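Side-chain contacts in fructosamine deglycase FrlB (Bacillus subtilis, PDB 3EUA), which converts a range of fructosamine 6-phosphates to glucose 6-phosphate and a free amino acid: residues R11-Q14 against A15-D19; D57-S60 against A61-I65; S82-G85 against N86-E89; T274-A278 against A279-F283. All blocks are in the same frame, centred on the assembly; numbering follows the deposited sequence.

Interaction 1 (R11-Q14 against A15-D19); sequences REVQ and AFLQD
Arg11 to Gln14 and Ala15 to Asp19 form successive turns of one alpha-helix, in which the amides of Ala15, Phe16, Leu17 and Gln18 each bond to the carbonyl oxygen four residues earlier, the bond from Leu17 N to Val13 O measuring 2.9 Å. On the inner side, Val13 and Leu17 lie alongside each other and point the same way. Val13 CG1 meets Leu17 CD1 at 4.0 Å, a plain apolar touch between methyl groups. Leu17 CG also sits 3.4 Å from Val13 O, so the carbonyl that holds the Leu17 amide lies against the root of its side chain as well. Phe16 sets off in another direction: with CG anti to the backbone N (chi1 163°), CB stays 3.5 Å from Val13 O while the ring leads away into the core. There it packs edge-to-face with Tyr121 and, together with Val13, touches helix 137-153. On the outer side, Gln18 has CG beside its own backbone N (chi1 -70°), which lays that carbon 3.2 Å from Gln14 O. The rest of the Gln18 chain runs on extended, its amide nitrogen NE2 coming to 4.4 Å from Gln14 CB. The two glutamines make no side-chain hydrogen bond with each other; Gln14 NE2 turns back to Val9 O. Glu12 reaches off the helix, where OE2 accepts from Gln124 N and Asn10 ND2. The spacing is that of i to i+4 neighbours on an amphipathic helix, here helix 11-20, whose apolar side packs against helix 137-153 and, through Phe16, strand 103-108 in the first SIS unit.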
# COMPACT_ATOMS: atom_id res chain seq x y z
N ARG A 11 0.49 -20.35 -24.56
CA ARG A 11 -0.65 -21.23 -24.90
C ARG A 11 -1.63 -21.47 -23.77
O ARG A 11 -2.84 -21.61 -23.98
CB ARG A 11 -0.20 -22.58 -25.45
CG ARG A 11 0.25 -22.52 -26.90
CD ARG A 11 0.44 -23.92 -27.49
NE ARG A 11 0.78 -23.84 -28.92
CZ ARG A 11 2.00 -23.62 -29.42
NH1 ARG A 11 2.16 -23.57 -30.74
NH2 ARG A 11 3.06 -23.46 -28.63
N GLU A 12 -1.12 -21.52 -22.55
CA GLU A 12 -1.97 -21.73 -21.39
C GLU A 12 -2.83 -20.48 -21.17
O GLU A 12 -3.99 -20.58 -20.78
CB GLU A 12 -1.09 -22.04 -20.17
CG GLU A 12 -0.10 -23.25 -20.33
CD GLU A 12 1.11 -23.15 -19.37
OE1 GLU A 12 1.44 -24.17 -18.72
OE2 GLU A 12 1.73 -22.06 -19.24
N VAL A 13 -2.23 -19.32 -21.38
CA VAL A 13 -2.93 -18.04 -21.26
C VAL A 13 -3.99 -17.96 -22.38
O VAL A 13 -5.09 -17.55 -22.17
CB VAL A 13 -1.91 -16.84 -21.32
CG1 VAL A 13 -2.63 -15.51 -21.55
CG2 VAL A 13 -1.05 -16.81 -20.04
N GLN A 14 -3.64 -18.41 -23.58
CA GLN A 14 -4.64 -18.40 -24.66
C GLN A 14 -5.84 -19.26 -24.33
O GLN A 14 -6.95 -18.87 -24.61
CB GLN A 14 -4.04 -18.89 -25.98
CG GLN A 14 -2.92 -18.00 -26.58
CD GLN A 14 -2.50 -18.50 -27.96
OE1 GLN A 14 -3.35 -18.90 -28.76
NE2 GLN A 14 -1.21 -18.46 -28.25
N ALA A 15 -5.62 -20.45 -23.77
CA ALA A 15 -6.72 -21.35 -23.39
C ALA A 15 -7.59 -20.67 -22.35
O ALA A 15 -8.82 -20.68 -22.46
CB ALA A 15 -6.19 -22.65 -22.86
N PHE A 16 -6.96 -20.08 -21.35
CA PHE A 16 -7.71 -19.33 -20.32
C PHE A 16 -8.58 -18.23 -20.96
O PHE A 16 -9.77 -18.11 -20.66
CB PHE A 16 -6.75 -18.76 -19.29
CG PHE A 16 -7.33 -17.67 -18.44
CD1 PHE A 16 -8.11 -17.96 -17.35
CD2 PHE A 16 -7.02 -16.34 -18.71
CE1 PHE A 16 -8.62 -16.93 -16.55
CE2 PHE A 16 -7.51 -15.31 -17.91
CZ PHE A 16 -8.32 -15.61 -16.84
N LEU A 17 -8.00 -17.43 -21.87
CA LEU A 17 -8.75 -16.36 -22.51
C LEU A 17 -9.91 -16.88 -23.37
O LEU A 17 -10.97 -16.27 -23.45
CB LEU A 17 -7.83 -15.45 -23.33
CG LEU A 17 -6.77 -14.66 -22.53
CD1 LEU A 17 -5.82 -13.95 -23.49
CD2 LEU A 17 -7.43 -13.68 -21.56
N GLN A 18 -9.69 -18.02 -24.03
CA GLN A 18 -10.75 -18.65 -24.81
C GLN A 18 -11.91 -18.99 -23.89
O GLN A 18 -13.06 -18.70 -24.20
CB GLN A 18 -10.26 -19.93 -25.50
CG GLN A 18 -9.28 -19.74 -26.65
CD GLN A 18 -8.68 -21.08 -27.20
OE1 GLN A 18 -9.34 -22.13 -27.18
NE2 GLN A 18 -7.44 -21.02 -27.71
N ASP A 19 -11.61 -19.62 -22.76
CA ASP A 19 -12.65 -20.00 -21.80
C ASP A 19 -13.29 -18.81 -21.11
O ASP A 19 -14.44 -18.86 -20.67
CB ASP A 19 -12.09 -20.94 -20.73
CG ASP A 19 -11.65 -22.29 -21.29
OD1 ASP A 19 -11.92 -22.62 -22.48
OD2 ASP A 19 -11.03 -23.04 -20.51

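Interaction 2 (D57-S60 against A61-I65); sequences DLYS and ANEFI
Tyr59 lies against Phe64, its CB 3.9 Å from Phe64 CB and its ring carbon CD2 3.9 Å from Phe64 CD1. The two side chains cross at about a right angle, and Tyr59 CD2 comes to the edge of the Phe64 ring, near its plane. Phe64 reaches this place with CG anti to the backbone N (chi1 170°), a torsion that keeps CB and CD1 by Tyr59 while the rest of the ring leads on toward Val31 and Ala93. At the other ortho carbon of Tyr59, CD1, Glu63 CG approaches obliquely to 4.2 Å, from the same side of the ring plane as Phe64 CD1. Just before the helix, Ser60 O accepts from Phe64 N at 2.9 Å in a straight bond (164°), with Glu63 CB resting 3.4 Å from the same oxygen. The Ser60 hydroxyl makes no capping bond of its own; a water instead donates to OG at 2.7 Å and accepts from Asn62 N at 2.9 Å, thereby satisfying an amide of the first helical turn. That hydroxyl is also bonded to Glu231 of the second subunit. The polar ends of Tyr59 and Glu63 go to the same subunit: Tyr59 OH to its Asp48, and Glu63 OE1 to its His228 and Gly202, while Glu63 OE2 forms a salt bridge with Arg67 of its own chain. Strand 57-60 and helix 61-65 meet at 112°, their axes 5.0 Å apart. This is the abrupt strand-to-helix junction of an alpha/beta SIS domain, placed at the outermost strand, within this chain, of its parallel sheet and facing the second subunit.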
# COMPACT_ATOMS: atom_id res chain seq x y z
N ASP A 57 -8.60 -5.24 -6.78
CA ASP A 57 -8.00 -5.11 -5.46
C ASP A 57 -6.71 -5.96 -5.44
O ASP A 57 -6.54 -6.89 -6.22
CB ASP A 57 -8.95 -5.51 -4.33
CG ASP A 57 -9.99 -4.44 -4.01
OD1 ASP A 57 -9.60 -3.35 -3.57
OD2 ASP A 57 -11.20 -4.72 -4.12
N LEU A 58 -5.79 -5.58 -4.57
CA LEU A 58 -4.52 -6.25 -4.43
C LEU A 58 -4.21 -6.48 -3.00
O LEU A 58 -4.30 -5.55 -2.20
CB LEU A 58 -3.43 -5.38 -5.06
CG LEU A 58 -1.99 -5.90 -5.17
CD1 LEU A 58 -1.32 -5.31 -6.36
CD2 LEU A 58 -1.14 -5.62 -3.95
N TYR A 59 -3.84 -7.70 -2.65
CA TYR A 59 -3.51 -8.03 -1.25
C TYR A 59 -2.41 -9.04 -1.17
O TYR A 59 -2.22 -9.82 -2.10
CB TYR A 59 -4.70 -8.68 -0.51
CG TYR A 59 -5.99 -7.91 -0.56
CD1 TYR A 59 -6.19 -6.80 0.25
CD2 TYR A 59 -7.02 -8.30 -1.41
CE1 TYR A 59 -7.38 -6.08 0.17
CE2 TYR A 59 -8.22 -7.60 -1.46
CZ TYR A 59 -8.40 -6.49 -0.68
OH TYR A 59 -9.58 -5.75 -0.75
N SER A 60 -1.71 -9.01 -0.06
CA SER A 60 -0.73 -10.03 0.27
C SER A 60 -1.62 -11.26 0.52
O SER A 60 -2.76 -11.09 0.97
CB SER A 60 0.06 -9.64 1.51
OG SER A 60 1.08 -10.59 1.77
N ALA A 61 -1.15 -12.46 0.23
CA ALA A 61 -2.03 -13.66 0.30
C ALA A 61 -2.70 -13.94 1.62
O ALA A 61 -3.87 -14.33 1.65
CB ALA A 61 -1.27 -14.89 -0.14
N ASN A 62 -1.99 -13.78 2.74
CA ASN A 62 -2.61 -14.11 4.01
C ASN A 62 -3.58 -12.99 4.42
O ASN A 62 -4.59 -13.26 5.07
CB ASN A 62 -1.55 -14.40 5.09
CG ASN A 62 -1.87 -15.66 5.85
OD1 ASN A 62 -2.82 -16.37 5.51
ND2 ASN A 62 -1.05 -15.99 6.86
N GLU A 63 -3.28 -11.75 4.02
CA GLU A 63 -4.19 -10.63 4.23
C GLU A 63 -5.49 -10.92 3.45
O GLU A 63 -6.54 -10.74 3.97
CB GLU A 63 -3.56 -9.32 3.77
CG GLU A 63 -4.47 -8.08 3.89
CD GLU A 63 -4.74 -7.61 5.33
OE1 GLU A 63 -3.81 -7.61 6.17
OE2 GLU A 63 -5.90 -7.17 5.60
N PHE A 64 -5.38 -11.35 2.20
CA PHE A 64 -6.56 -11.70 1.38
C PHE A 64 -7.48 -12.70 2.05
O PHE A 64 -8.68 -12.50 2.12
CB PHE A 64 -6.05 -12.25 0.01
CG PHE A 64 -7.12 -12.87 -0.86
CD1 PHE A 64 -8.04 -12.07 -1.54
CD2 PHE A 64 -7.15 -14.25 -1.05
CE1 PHE A 64 -8.98 -12.63 -2.35
CE2 PHE A 64 -8.09 -14.81 -1.90
CZ PHE A 64 -9.00 -13.99 -2.55
N ILE A 65 -6.91 -13.77 2.56
CA ILE A 65 -7.68 -14.83 3.20
C ILE A 65 -8.39 -14.34 4.46
O ILE A 65 -9.59 -14.57 4.64
CB ILE A 65 -6.78 -16.01 3.61
CG1 ILE A 65 -6.18 -16.71 2.37
CG2 ILE A 65 -7.56 -17.01 4.51
CD1 ILE A 65 -4.92 -17.56 2.68
O HOH W 1 0.41 -12.45 3.67

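Interaction 3 (S82-G85 against N86-E89); sequences SHSG and NTPE
A chi1 of 175° swings Ser82 OG to the side opposite its amide nitrogen, Thr87 holds OG1 anti to its carbonyl carbon (chi1 -46°), and these rotations bring the hydroxyls together across the turn. Ser82 OG and Thr87 OG1 lie 2.8 Å apart in a hydrogen bond in which either may be the donor. Ser82 OG is approached a second time by Gly85 N, at 3.0 Å in a weak, bent bond, so one hydroxyl meets groups on both limbs of the loop. Ser84 is turned differently: its OG stands between the backbone N and the carbonyl carbon (chi1 68°), where it accepts from Asn86 N at 3.0 Å. A serine oxygen taking the amide two residues on is an ST turn, and here it folds the chain round Gly85, whose positive phi suits a glycine. The segment leads from strand 76-82 into helix 88-99 of the first SIS domain; in related sugar-phosphate isomerases and in the isomerase domain of glucosamine-6-phosphate synthase, the equivalent serine- and threonine-rich loop holds the phosphate of the sugar, and a similar role is probable here. Asn86 CB lies 3.4 Å from Ser84 OG, beside the bond to its own amide. An alanine in place of Ser84 would remove the acceptor, is likely to leave Asn86 N without its mate, and would probably let the turn at Gly85 shift. At the loop's start, Thr108 OG1 is hydrogen-bonded with the carbonyl oxygens of Ser82 and His83, and His83 stacks on Phe109. Thr87, which directly precedes helix 88-99, packs against His234 of the second subunit.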
# COMPACT_ATOMS: atom_id res chain seq x y z
N SER A 82 3.44 -17.34 -7.57
CA SER A 82 4.44 -17.90 -6.67
C SER A 82 5.49 -18.53 -7.55
O SER A 82 5.18 -19.43 -8.32
CB SER A 82 3.86 -18.98 -5.76
OG SER A 82 4.91 -19.58 -4.98
N HIS A 83 6.74 -18.14 -7.37
CA HIS A 83 7.79 -18.68 -8.20
C HIS A 83 7.94 -20.19 -8.05
O HIS A 83 7.79 -20.96 -8.99
CB HIS A 83 9.07 -17.96 -7.84
CG HIS A 83 10.21 -18.31 -8.73
ND1 HIS A 83 10.34 -17.79 -9.99
CD2 HIS A 83 11.22 -19.18 -8.56
CE1 HIS A 83 11.42 -18.29 -10.55
NE2 HIS A 83 11.97 -19.14 -9.71
N SER A 84 8.18 -20.62 -6.83
CA SER A 84 8.34 -22.04 -6.54
C SER A 84 7.02 -22.76 -6.62
O SER A 84 6.98 -23.96 -6.81
CB SER A 84 8.88 -22.25 -5.12
OG SER A 84 7.94 -21.89 -4.08
N GLY A 85 5.93 -22.03 -6.41
CA GLY A 85 4.60 -22.62 -6.36
C GLY A 85 4.34 -23.29 -5.01
O GLY A 85 3.31 -23.95 -4.84
N ASN A 86 5.25 -23.11 -4.05
CA ASN A 86 5.14 -23.71 -2.72
C ASN A 86 4.72 -22.72 -1.63
O ASN A 86 4.35 -23.16 -0.54
CB ASN A 86 6.48 -24.32 -2.26
CG ASN A 86 6.85 -25.61 -2.98
OD1 ASN A 86 6.00 -26.36 -3.48
ND2 ASN A 86 8.15 -25.90 -2.98
N THR A 87 4.78 -21.42 -1.89
CA THR A 87 4.47 -20.40 -0.89
C THR A 87 3.14 -20.77 -0.24
O THR A 87 2.09 -20.64 -0.89
CB THR A 87 4.37 -19.04 -1.48
OG1 THR A 87 5.49 -18.84 -2.37
CG2 THR A 87 4.38 -18.02 -0.35
N PRO A 88 3.17 -21.20 1.04
CA PRO A 88 1.94 -21.76 1.63
C PRO A 88 0.74 -20.84 1.67
O PRO A 88 -0.38 -21.33 1.47
CB PRO A 88 2.37 -22.15 3.05
CG PRO A 88 3.82 -22.27 2.97
CD PRO A 88 4.27 -21.23 2.02
N GLU A 89 0.96 -19.54 1.88
CA GLU A 89 -0.16 -18.60 1.94
C GLU A 89 -0.83 -18.41 0.56
O GLU A 89 -2.04 -18.23 0.45
CB GLU A 89 0.26 -17.22 2.45
CG GLU A 89 0.93 -17.20 3.79
CD GLU A 89 2.45 -17.28 3.71
OE1 GLU A 89 3.02 -18.18 3.06
OE2 GLU A 89 3.06 -16.41 4.34

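Interaction 4 (T274-A278 against A279-F283); sequences TVLDA and ASYDF
Tyr281 folds back over Asp277 and Ala278 at the end of strand 273-277, an outermost strand, within this chain, of the sheet in the second SIS unit, where an Asx turn and a short 3-10 segment carry the chain away. Its CB sits 3.6 Å from Ala278 O, the carbonyl that also accepts from Tyr281 N at 3.0 Å. Next, CD2 comes to 3.6 Å from Ala278 CA, and Asp277 O stands 3.9 Å above the ring plane, over its centre. At the tip, OH lies 4.0 Å from Leu276 CB and hydrogen-bonds to Glu179. Asp277 makes the Asx turn: its CG is anti to the backbone N (chi1 -176°), and OD1 is met by Ala279 N at 2.8 Å from above the carboxylate plane. The same oxygen forms a salt bridge with Arg256. Replacing the aspartate with an alanine would probably leave the Ala279 amide without its acceptor and Arg256 without this countercharge. Two groups of Ser280, its amide N and its hydroxyl, donate to Asp277 O, and a water accepts from Asp277 N and donates to Ser280 OG at 3.1 Å.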
# COMPACT_ATOMS: atom_id res chain seq x y z
N THR A 274 20.36 8.17 -6.42
CA THR A 274 20.60 7.23 -7.52
C THR A 274 19.33 7.32 -8.29
O THR A 274 18.29 6.79 -7.85
CB THR A 274 20.87 5.81 -7.02
OG1 THR A 274 22.11 5.80 -6.29
CG2 THR A 274 21.02 4.89 -8.17
N VAL A 275 19.38 7.97 -9.45
CA VAL A 275 18.18 8.22 -10.23
C VAL A 275 18.07 7.35 -11.48
O VAL A 275 19.00 7.30 -12.28
CB VAL A 275 18.13 9.72 -10.69
CG1 VAL A 275 16.85 10.03 -11.43
CG2 VAL A 275 18.32 10.66 -9.48
N LEU A 276 16.96 6.66 -11.63
CA LEU A 276 16.71 5.84 -12.83
C LEU A 276 15.52 6.46 -13.50
O LEU A 276 14.41 6.42 -12.96
CB LEU A 276 16.40 4.37 -12.51
CG LEU A 276 17.57 3.49 -12.11
CD1 LEU A 276 18.07 3.86 -10.72
CD2 LEU A 276 17.09 2.04 -12.20
N ASP A 277 15.76 7.06 -14.66
CA ASP A 277 14.68 7.73 -15.40
C ASP A 277 14.41 6.98 -16.69
O ASP A 277 15.26 6.92 -17.58
CB ASP A 277 15.08 9.19 -15.68
CG ASP A 277 13.96 10.02 -16.38
OD1 ASP A 277 12.93 9.47 -16.83
OD2 ASP A 277 14.14 11.25 -16.48
N ALA A 278 13.21 6.40 -16.78
CA ALA A 278 12.78 5.64 -17.94
C ALA A 278 12.80 6.47 -19.23
O ALA A 278 12.91 5.93 -20.33
CB ALA A 278 11.38 5.09 -17.71
N ALA A 279 12.66 7.77 -19.10
CA ALA A 279 12.71 8.65 -20.26
C ALA A 279 14.08 8.61 -20.94
O ALA A 279 14.18 8.95 -22.13
CB ALA A 279 12.31 10.05 -19.88
N SER A 280 15.13 8.18 -20.21
CA SER A 280 16.48 8.07 -20.77
C SER A 280 16.68 6.79 -21.58
O SER A 280 17.71 6.64 -22.20
CB SER A 280 17.53 8.20 -19.67
OG SER A 280 17.50 7.10 -18.78
N TYR A 281 15.70 5.87 -21.55
CA TYR A 281 15.78 4.62 -22.30
C TYR A 281 15.07 4.78 -23.63
O TYR A 281 14.39 5.79 -23.87
CB TYR A 281 15.20 3.45 -21.47
CG TYR A 281 15.77 3.37 -20.06
CD1 TYR A 281 17.13 3.60 -19.81
CD2 TYR A 281 14.97 3.00 -19.00
CE1 TYR A 281 17.65 3.53 -18.52
CE2 TYR A 281 15.50 2.91 -17.68
CZ TYR A 281 16.83 3.18 -17.46
OH TYR A 281 17.33 3.10 -16.19
N ASP A 282 15.23 3.79 -24.51
CA ASP A 282 14.66 3.84 -25.86
C ASP A 282 13.32 3.11 -25.99
O ASP A 282 13.30 1.90 -26.14
CB ASP A 282 15.69 3.24 -26.81
CG ASP A 282 15.25 3.26 -28.26
OD1 ASP A 282 14.12 3.73 -28.54
OD2 ASP A 282 16.04 2.81 -29.13
N PHE A 283 12.23 3.86 -25.95
CA PHE A 283 10.88 3.33 -26.11
C PHE A 283 10.30 3.70 -27.47
O PHE A 283 9.10 3.68 -27.65
CB PHE A 283 9.97 3.87 -24.99
CG PHE A 283 10.24 3.24 -23.63
CD1 PHE A 283 11.25 3.73 -22.81
CD2 PHE A 283 9.45 2.21 -23.17
CE1 PHE A 283 11.48 3.15 -21.57
CE2 PHE A 283 9.68 1.64 -21.94
CZ PHE A 283 10.70 2.10 -21.14
O HOH W 2 18.41 7.27 -15.80

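How the interactions relate
Along the chain the four contacts follow in order, 1 to 4. Interactions 2 and 3 lead from the ends of strands 55-60 and 76-82 of the five-stranded parallel sheet into helices 61-67 and 88-99; their centres are about 14 Å apart and they touch, Ala61 CB lying 3.5 Å from Glu89 O. Both lie at the contact with the second subunit. Interaction 1, on the N-terminal helix 11-20, stands apart, its centre about 25 Å from that of interaction 2 and about 22 Å from that of interaction 3. Interaction 4 ends strand 273-277, outermost in this chain's four-stranded sheet, its centre about 32 Å from those of interactions 2 and 3, across the chain's centre.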